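Long-range contact in group 1 truncated hemoglobin GlbN (PDB 1S6A), which binds one heme group and forms a very stable complex with oxygen, which it releases only slowly: residues A17-Y22 with K42-Q47. Sequence-based numbering, arbitrary orientation.
Sequences AVDKFY and KQRAHQ. With HEM (protoporphyrin IX containing Fe), chain D.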
# COMPACT_ATOMS: atom_id res chain seq x y z
N ALA A 17 -10.37 2.21 -2.39
CA ALA A 17 -9.46 1.98 -1.25
C ALA A 17 -8.18 2.81 -1.36
O ALA A 17 -7.72 3.38 -0.38
CB ALA A 17 -9.10 0.46 -1.10
N VAL A 18 -7.59 2.83 -2.52
CA VAL A 18 -6.33 3.57 -2.77
C VAL A 18 -6.55 5.08 -2.61
O VAL A 18 -5.78 5.76 -1.96
CB VAL A 18 -5.71 3.23 -4.16
CG1 VAL A 18 -4.60 4.24 -4.54
CG2 VAL A 18 -5.06 1.84 -4.10
N ASP A 19 -7.63 5.59 -3.20
CA ASP A 19 -7.98 7.00 -3.00
C ASP A 19 -8.11 7.36 -1.58
O ASP A 19 -7.47 8.33 -1.15
CB ASP A 19 -9.26 7.40 -3.75
CG ASP A 19 -9.05 7.45 -5.23
OD1 ASP A 19 -7.92 7.37 -5.71
OD2 ASP A 19 -9.97 7.53 -6.04
N LYS A 20 -8.90 6.58 -0.83
CA LYS A 20 -9.12 6.81 0.59
C LYS A 20 -7.87 6.63 1.45
O LYS A 20 -7.64 7.37 2.41
CB LYS A 20 -10.25 5.92 1.15
CG LYS A 20 -11.67 6.14 0.54
CD LYS A 20 -11.89 7.62 0.23
CE LYS A 20 -12.42 7.87 -1.24
NZ LYS A 20 -12.12 9.26 -1.83
N PHE A 21 -7.10 5.60 1.12
CA PHE A 21 -5.82 5.31 1.78
C PHE A 21 -4.90 6.57 1.70
O PHE A 21 -4.37 7.00 2.70
CB PHE A 21 -5.20 4.06 1.13
CG PHE A 21 -3.74 3.81 1.49
CD1 PHE A 21 -3.37 3.49 2.81
CD2 PHE A 21 -2.74 3.91 0.51
CE1 PHE A 21 -2.03 3.27 3.16
CE2 PHE A 21 -1.37 3.69 0.84
CZ PHE A 21 -1.03 3.37 2.18
N TYR A 22 -4.74 7.16 0.50
CA TYR A 22 -3.82 8.29 0.36
C TYR A 22 -4.37 9.54 1.06
O TYR A 22 -3.60 10.33 1.61
CB TYR A 22 -3.37 8.53 -1.09
CG TYR A 22 -2.30 7.50 -1.49
CD1 TYR A 22 -1.10 7.42 -0.77
CD2 TYR A 22 -2.51 6.57 -2.54
CE1 TYR A 22 -0.11 6.48 -1.06
CE2 TYR A 22 -1.54 5.61 -2.85
CZ TYR A 22 -0.34 5.58 -2.09
OH TYR A 22 0.64 4.63 -2.37
N LYS A 42 0.17 10.09 -10.16
CA LYS A 42 0.96 8.94 -10.58
C LYS A 42 1.00 7.87 -9.49
O LYS A 42 0.90 6.69 -9.78
CB LYS A 42 2.39 9.33 -10.90
CG LYS A 42 2.64 9.99 -12.24
CD LYS A 42 4.13 10.42 -12.30
CE LYS A 42 4.50 11.23 -13.56
NZ LYS A 42 3.30 11.52 -14.42
N GLN A 43 1.20 8.29 -8.26
CA GLN A 43 1.32 7.36 -7.12
C GLN A 43 0.03 6.57 -6.95
O GLN A 43 0.09 5.38 -6.74
CB GLN A 43 1.66 8.11 -5.83
CG GLN A 43 1.80 7.24 -4.54
CD GLN A 43 2.97 6.21 -4.64
OE1 GLN A 43 3.96 6.47 -5.30
NE2 GLN A 43 2.82 5.04 -3.99
N ARG A 44 -1.11 7.26 -7.00
CA ARG A 44 -2.41 6.63 -6.92
C ARG A 44 -2.57 5.58 -8.01
O ARG A 44 -3.03 4.49 -7.70
CB ARG A 44 -3.57 7.64 -6.95
CG ARG A 44 -3.88 8.25 -5.61
CD ARG A 44 -5.16 9.13 -5.59
NE ARG A 44 -4.97 10.31 -6.41
CZ ARG A 44 -4.57 11.52 -5.95
NH1 ARG A 44 -4.36 11.75 -4.66
NH2 ARG A 44 -4.36 12.51 -6.79
N ALA A 45 -2.17 5.90 -9.25
CA ALA A 45 -2.24 4.95 -10.35
C ALA A 45 -1.30 3.74 -10.19
O ALA A 45 -1.67 2.59 -10.55
CB ALA A 45 -1.92 5.65 -11.69
N HIS A 46 -0.06 4.00 -9.76
CA HIS A 46 0.87 2.91 -9.45
C HIS A 46 0.31 1.97 -8.36
O HIS A 46 0.44 0.75 -8.45
CB HIS A 46 2.16 3.48 -8.90
CG HIS A 46 2.99 4.19 -9.91
ND1 HIS A 46 3.06 3.78 -11.22
CD2 HIS A 46 3.83 5.24 -9.79
CE1 HIS A 46 3.90 4.57 -11.88
NE2 HIS A 46 4.38 5.46 -11.03
N GLN A 47 -0.24 2.54 -7.30
CA GLN A 47 -0.72 1.72 -6.17
C GLN A 47 -1.97 0.90 -6.55
O GLN A 47 -2.13 -0.26 -6.13
CB GLN A 47 -0.98 2.57 -4.93
CG GLN A 47 -1.27 1.76 -3.60
CD GLN A 47 0.01 1.13 -3.07
OE1 GLN A 47 0.73 1.74 -2.23
NE2 GLN A 47 0.35 -0.02 -3.57
CHA HEM D . 6.39 4.28 -4.08
CHB HEM D . 3.66 0.49 -2.77
CHC HEM D . 5.52 0.89 1.69
CHD HEM D . 6.09 5.61 0.60
C1A HEM D . 5.59 3.16 -4.11
C2A HEM D . 5.02 2.59 -5.30
C3A HEM D . 4.25 1.57 -4.96
C4A HEM D . 4.31 1.43 -3.53
CMA HEM D . 3.42 0.66 -5.91
CAA HEM D . 5.29 3.17 -6.71
CBA HEM D . 6.27 2.24 -7.43
CGA HEM D . 6.57 2.61 -8.89
O1A HEM D . 7.22 3.64 -9.11
O2A HEM D . 6.21 1.86 -9.83
C1B HEM D . 3.97 0.22 -1.45
C2B HEM D . 3.60 -0.97 -0.72
C3B HEM D . 4.13 -0.88 0.52
C4B HEM D . 4.85 0.37 0.60
CMB HEM D . 2.74 -2.10 -1.31
CAB HEM D . 4.00 -1.86 1.72
CBB HEM D . 2.79 -2.02 2.36
C1C HEM D . 5.80 2.26 1.87
C2C HEM D . 6.13 2.96 3.08
C3C HEM D . 6.23 4.29 2.76
C4C HEM D . 6.02 4.44 1.36
CMC HEM D . 6.27 2.28 4.46
CAC HEM D . 6.56 5.53 3.64
CBC HEM D . 5.89 5.79 4.76
C1D HEM D . 6.28 5.69 -0.76
C2D HEM D . 6.72 6.88 -1.47
C3D HEM D . 6.83 6.46 -2.94
C4D HEM D . 6.45 5.07 -2.98
CMD HEM D . 6.94 8.23 -0.74
CAD HEM D . 7.23 7.28 -4.18
CBD HEM D . 8.75 7.28 -4.10
CGD HEM D . 9.22 8.34 -5.04
O1D HEM D . 9.32 8.07 -6.24
O2D HEM D . 9.49 9.48 -4.63
NA HEM D . 5.11 2.45 -3.01
NB HEM D . 4.74 0.99 -0.62
NC HEM D . 5.76 3.20 0.88
ND HEM D . 6.18 4.66 -1.69
FE HEM D . 5.48 2.84 -1.11
O HOH W 1 -6.22 10.17 -2.52
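Q43 and Q47, one turn apart on the same helix, both set CG anti to the backbone N (chi1 180° and -170°) and then bend at chi2, which brings their amides to the hydroxyl of Y22 beside the heme. Q43 NE2 donates to Y22 OH over 2.7 Å with an N-H...O angle of 174°, its amide nearly perpendicular to the phenol ring. Y22 OH in turn gives a weak hydrogen bond to Q47 OE1 at 2.9 Å, and that amide lies almost parallel to the ring plane. An azide ion sits very close to the hydroxyl, so the exact place of the oxygen, and with it both bond lengths, is less certain. Q47 CB meets the ring edge in plane, 3.7 Å from Y22 CE2, while F21 CD2 covers one ring face over its centre. Both amides also touch the porphyrin, Q47 OE1 coming within 3.2 Å of HEM CHB; with Y22 they form the polar lining of a distal heme pocket. A phenylalanine at Y22 would probably keep the ring packing but leave Q43 NE2 and Q47 OE1 without the hydroxyl that links them. H46, the distal iron-binding residue, here turns a ring face to propionate oxygen O2A of the heme and lies far from the iron.

Farther from the heme, V18 CG1 rests 3.5 Å from R44 O, and V18 CG2 packs on Q47 CG at 3.8 Å. D19 OD1 approaches R44 CD at 3.3 Å, yet its salt bridge is to K48; a water joins D19 O to R44 NH1. The contact pairs globin helices B (10-26) and E (40-54), whose axes here approach to 9.7 Å, and A17 and F21 pack behind it against helix 81-98.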